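Local structure of uncharacterized protein (Bacteroides ovatus CL02T12C04, 6PTM) at residues E611-K619 against M677-N688. The protein probably acts as an exo-carrageenase, a glycoside hydrolase of family GH42 that trims carrageenan chains from their ends. Sequence-based numbering, arbitrary orientation.
Sequences EWDAIVVYK and MKNEALAAVKSN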
loop_
_atom_site.group_PDB
_atom_site.type_symbol
_atom_site.label_atom_id
_atom_site.label_comp_id
_atom_site.label_asym_id
_atom_site.label_seq_id
_atom_site.Cartn_x
_atom_site.Cartn_y
_atom_site.Cartn_z
ATOM N N GLU A 611 -21.528 -8.455 -3.674
ATOM C CA GLU A 611 -21.997 -7.777 -2.439
ATOM C C GLU A 611 -21.905 -6.267 -2.692
ATOM O O GLU A 611 -21.072 -5.564 -2.047
ATOM C CB GLU A 611 -21.174 -8.293 -1.256
ATOM C CG GLU A 611 -21.475 -9.733 -0.865
ATOM C CD GLU A 611 -20.568 -10.343 0.204
ATOM O OE1 GLU A 611 -19.610 -9.697 0.633
ATOM O OE2 GLU A 611 -20.808 -11.491 0.592
ATOM N N TRP A 612 -22.736 -5.784 -3.603
ATOM C CA TRP A 612 -22.875 -4.356 -3.928
ATOM C C TRP A 612 -24.242 -4.086 -4.558
ATOM O O TRP A 612 -24.953 -5.046 -4.918
ATOM C CB TRP A 612 -21.734 -3.920 -4.848
ATOM C CG TRP A 612 -21.652 -4.749 -6.090
ATOM C CD1 TRP A 612 -22.446 -4.671 -7.191
ATOM C CD2 TRP A 612 -20.674 -5.754 -6.371
ATOM N NE1 TRP A 612 -22.033 -5.569 -8.135
ATOM C CE2 TRP A 612 -20.944 -6.243 -7.662
ATOM C CE3 TRP A 612 -19.597 -6.281 -5.653
ATOM C CZ2 TRP A 612 -20.166 -7.219 -8.262
ATOM C CZ3 TRP A 612 -18.817 -7.242 -6.249
ATOM C CH2 TRP A 612 -19.123 -7.720 -7.524
ATOM N N ASP A 613 -24.594 -2.810 -4.664
ATOM C CA ASP A 613 -25.935 -2.361 -5.120
ATOM C C ASP A 613 -25.799 -1.868 -6.559
ATOM O O ASP A 613 -26.777 -1.867 -7.300
ATOM C CB ASP A 613 -26.469 -1.256 -4.201
ATOM C CG ASP A 613 -26.523 -1.607 -2.738
ATOM O OD1 ASP A 613 -26.847 -2.758 -2.467
ATOM O OD2 ASP A 613 -26.220 -0.702 -1.866
ATOM N N ALA A 614 -24.622 -1.399 -6.969
ATOM C CA ALA A 614 -24.471 -0.899 -8.343
ATOM C C ALA A 614 -23.017 -0.926 -8.793
ATOM O O ALA A 614 -22.136 -0.754 -7.935
ATOM C CB ALA A 614 -25.033 0.505 -8.446
ATOM N N ILE A 615 -22.839 -1.107 -10.106
ATOM C CA ILE A 615 -21.571 -0.852 -10.832
ATOM C C ILE A 615 -21.720 0.480 -11.577
ATOM O O ILE A 615 -22.740 0.701 -12.286
ATOM C CB ILE A 615 -21.250 -2.053 -11.740
ATOM C CG1 ILE A 615 -20.987 -3.315 -10.904
ATOM C CG2 ILE A 615 -20.121 -1.735 -12.716
ATOM C CD1 ILE A 615 -20.870 -4.603 -11.736
ATOM N N VAL A 616 -20.702 1.327 -11.489
ATOM C CA VAL A 616 -20.668 2.580 -12.277
ATOM C C VAL A 616 -19.636 2.375 -13.378
ATOM O O VAL A 616 -18.589 1.797 -13.096
ATOM C CB VAL A 616 -20.433 3.825 -11.403
ATOM C CG1 VAL A 616 -21.453 3.898 -10.288
ATOM C CG2 VAL A 616 -19.034 3.909 -10.839
ATOM N N VAL A 617 -19.976 2.765 -14.604
ATOM C CA VAL A 617 -19.078 2.646 -15.781
ATOM C C VAL A 617 -18.892 4.046 -16.353
ATOM O O VAL A 617 -19.869 4.637 -16.874
ATOM C CB VAL A 617 -19.586 1.646 -16.834
ATOM C CG1 VAL A 617 -18.562 1.529 -17.961
ATOM C CG2 VAL A 617 -19.898 0.287 -16.235
ATOM N N TYR A 618 -17.683 4.573 -16.193
ATOM C CA TYR A 618 -17.339 5.986 -16.465
ATOM C C TYR A 618 -16.133 6.028 -17.381
ATOM O O TYR A 618 -15.102 5.405 -17.014
ATOM C CB TYR A 618 -17.031 6.739 -15.169
ATOM C CG TYR A 618 -16.653 8.185 -15.323
ATOM C CD1 TYR A 618 -17.573 9.142 -15.719
ATOM C CD2 TYR A 618 -15.367 8.601 -15.043
ATOM C CE1 TYR A 618 -17.212 10.478 -15.836
ATOM C CE2 TYR A 618 -14.986 9.925 -15.153
ATOM C CZ TYR A 618 -15.927 10.870 -15.509
ATOM O OH TYR A 618 -15.521 12.158 -15.589
ATOM N N LYS A 619 -16.284 6.748 -18.506
ATOM C CA LYS A 619 -15.209 7.040 -19.484
ATOM C C LYS A 619 -14.360 5.783 -19.734
ATOM O O LYS A 619 -13.111 5.854 -19.718
ATOM C CB LYS A 619 -14.397 8.230 -18.974
ATOM C CG LYS A 619 -15.112 9.580 -19.040
ATOM C CD LYS A 619 -14.114 10.738 -19.142
ATOM C CE LYS A 619 -14.569 11.851 -20.058
ATOM N NZ LYS A 619 -15.721 12.516 -19.438
ATOM N N MET A 677 -24.205 10.767 -12.357
ATOM C CA MET A 677 -23.715 9.393 -12.045
ATOM C C MET A 677 -23.717 9.227 -10.522
ATOM O O MET A 677 -24.260 8.229 -10.028
ATOM C CB MET A 677 -22.315 9.160 -12.620
ATOM C CG MET A 677 -21.709 7.823 -12.233
ATOM S SD MET A 677 -20.300 7.429 -13.284
ATOM C CE MET A 677 -21.166 6.918 -14.776
ATOM N N LYS A 678 -23.196 10.215 -9.783
ATOM C CA LYS A 678 -23.223 10.167 -8.294
ATOM C C LYS A 678 -24.668 10.075 -7.786
ATOM O O LYS A 678 -24.941 9.220 -6.905
ATOM C CB LYS A 678 -22.499 11.354 -7.665
ATOM C CG LYS A 678 -22.706 11.454 -6.161
ATOM C CD LYS A 678 -21.924 12.587 -5.532
ATOM C CE LYS A 678 -22.270 12.804 -4.076
ATOM N NZ LYS A 678 -21.151 13.461 -3.374
ATOM N N ASN A 679 -25.586 10.916 -8.290
ATOM C CA ASN A 679 -27.001 10.930 -7.823
ATOM C C ASN A 679 -27.604 9.543 -8.033
ATOM O O ASN A 679 -28.241 8.998 -7.104
ATOM C CB ASN A 679 -27.857 11.986 -8.530
ATOM C CG ASN A 679 -27.419 13.390 -8.192
ATOM O OD1 ASN A 679 -26.684 13.597 -7.228
ATOM N ND2 ASN A 679 -27.826 14.354 -9.006
ATOM N N GLU A 680 -27.421 8.953 -9.212
ATOM C CA GLU A 680 -28.002 7.601 -9.449
ATOM C C GLU A 680 -27.308 6.571 -8.526
ATOM O O GLU A 680 -27.998 5.722 -7.945
ATOM C CB GLU A 680 -27.933 7.283 -10.943
ATOM C CG GLU A 680 -28.790 8.232 -11.763
ATOM C CD GLU A 680 -30.284 8.006 -11.614
ATOM O OE1 GLU A 680 -30.676 7.045 -10.954
ATOM O OE2 GLU A 680 -31.047 8.806 -12.155
ATOM N N ALA A 681 -25.992 6.658 -8.341
ATOM C CA ALA A 681 -25.245 5.684 -7.489
ATOM C C ALA A 681 -25.815 5.699 -6.064
ATOM O O ALA A 681 -26.139 4.629 -5.514
ATOM C CB ALA A 681 -23.762 5.984 -7.500
ATOM N N LEU A 682 -25.964 6.882 -5.475
ATOM C CA LEU A 682 -26.446 6.990 -4.074
ATOM C C LEU A 682 -27.929 6.570 -4.005
ATOM O O LEU A 682 -28.308 5.937 -3.003
ATOM C CB LEU A 682 -26.178 8.400 -3.551
ATOM C CG LEU A 682 -24.696 8.766 -3.421
ATOM C CD1 LEU A 682 -24.552 10.146 -2.786
ATOM C CD2 LEU A 682 -23.937 7.751 -2.582
ATOM N N ALA A 683 -28.732 6.798 -5.049
ATOM C CA ALA A 683 -30.146 6.347 -5.051
ATOM C C ALA A 683 -30.187 4.815 -4.970
ATOM O O ALA A 683 -31.034 4.249 -4.236
ATOM C CB ALA A 683 -30.853 6.872 -6.284
ATOM N N ALA A 684 -29.301 4.141 -5.717
ATOM C CA ALA A 684 -29.238 2.665 -5.780
ATOM C C ALA A 684 -28.887 2.171 -4.382
ATOM O O ALA A 684 -29.367 1.101 -3.958
ATOM C CB ALA A 684 -28.240 2.195 -6.823
ATOM N N VAL A 685 -28.062 2.918 -3.656
ATOM C CA VAL A 685 -27.684 2.432 -2.307
ATOM C C VAL A 685 -28.873 2.671 -1.359
ATOM O O VAL A 685 -29.189 1.762 -0.556
ATOM C CB VAL A 685 -26.376 3.078 -1.838
ATOM C CG1 VAL A 685 -26.054 2.652 -0.409
ATOM C CG2 VAL A 685 -25.230 2.754 -2.783
ATOM N N LYS A 686 -29.518 3.837 -1.451
ATOM C CA LYS A 686 -30.719 4.188 -0.629
ATOM C C LYS A 686 -31.806 3.126 -0.882
ATOM O O LYS A 686 -32.342 2.607 0.112
ATOM C CB LYS A 686 -31.203 5.624 -0.908
ATOM C CG LYS A 686 -32.056 6.285 0.189
ATOM C CD LYS A 686 -32.635 7.668 -0.154
ATOM N N SER A 687 -32.031 2.709 -2.129
ATOM C CA SER A 687 -33.066 1.701 -2.476
ATOM C C SER A 687 -32.789 0.390 -1.763
ATOM O O SER A 687 -33.748 -0.277 -1.444
ATOM C CB SER A 687 -33.151 1.440 -3.935
ATOM O OG SER A 687 -33.571 2.610 -4.571
ATOM N N ASN A 688 -31.530 0.028 -1.518
ATOM C CA ASN A 688 -31.214 -1.223 -0.782
ATOM C C ASN A 688 -30.913 -0.894 0.686
ATOM O O ASN A 688 -30.302 -1.755 1.371
ATOM C CB ASN A 688 -30.089 -2.007 -1.473
ATOM C CG ASN A 688 -29.977 -3.410 -0.929
ATOM O OD1 ASN A 688 -30.971 -4.005 -0.548
ATOM N ND2 ASN A 688 -28.772 -3.927 -0.833
#
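Strand 614-617 and the 677-687 part of helix 674-687 meet through Ala614, Val616, Ala681 and Ala684, running almost exactly antiparallel (172°) with their axes 9.1 Å apart at closest approach. The facing side chains are apolar: the CB methyls of Ala614 and Ala684 lie 4.0 Å apart, and Val616 sets CG1 against Ala681 CB at 4.2 Å. With CG anti to the backbone N (chi1 175°) and a bend at chi3, Met677 extends to Tyr618, placing SD 3.8 Å from Tyr618 CB and obliquely beside the ring in a Met-aromatic contact, while CE touches Val617 O. Tyr618 OH is hydrogen-bonded to Arg585 NH1. The other end is polar. Asn688 ND2 donates to Asp613 OD1 at 2.8 Å, approaching on the syn side but 35° out of the carboxylate plane, and the amide and carboxylate planes stand almost perpendicular. That same oxygen forms a salt bridge with Arg561, whereas OD2 lies against Val685, 3.5 Å from Val685 CA and near both of its methyls. Ala681 and Val685 also touch Leu564 of the adjoining strand 564-567. Such antiparallel packing of a helix on the central strand of a five-stranded parallel sheet is characteristic of a layered alpha/beta domain.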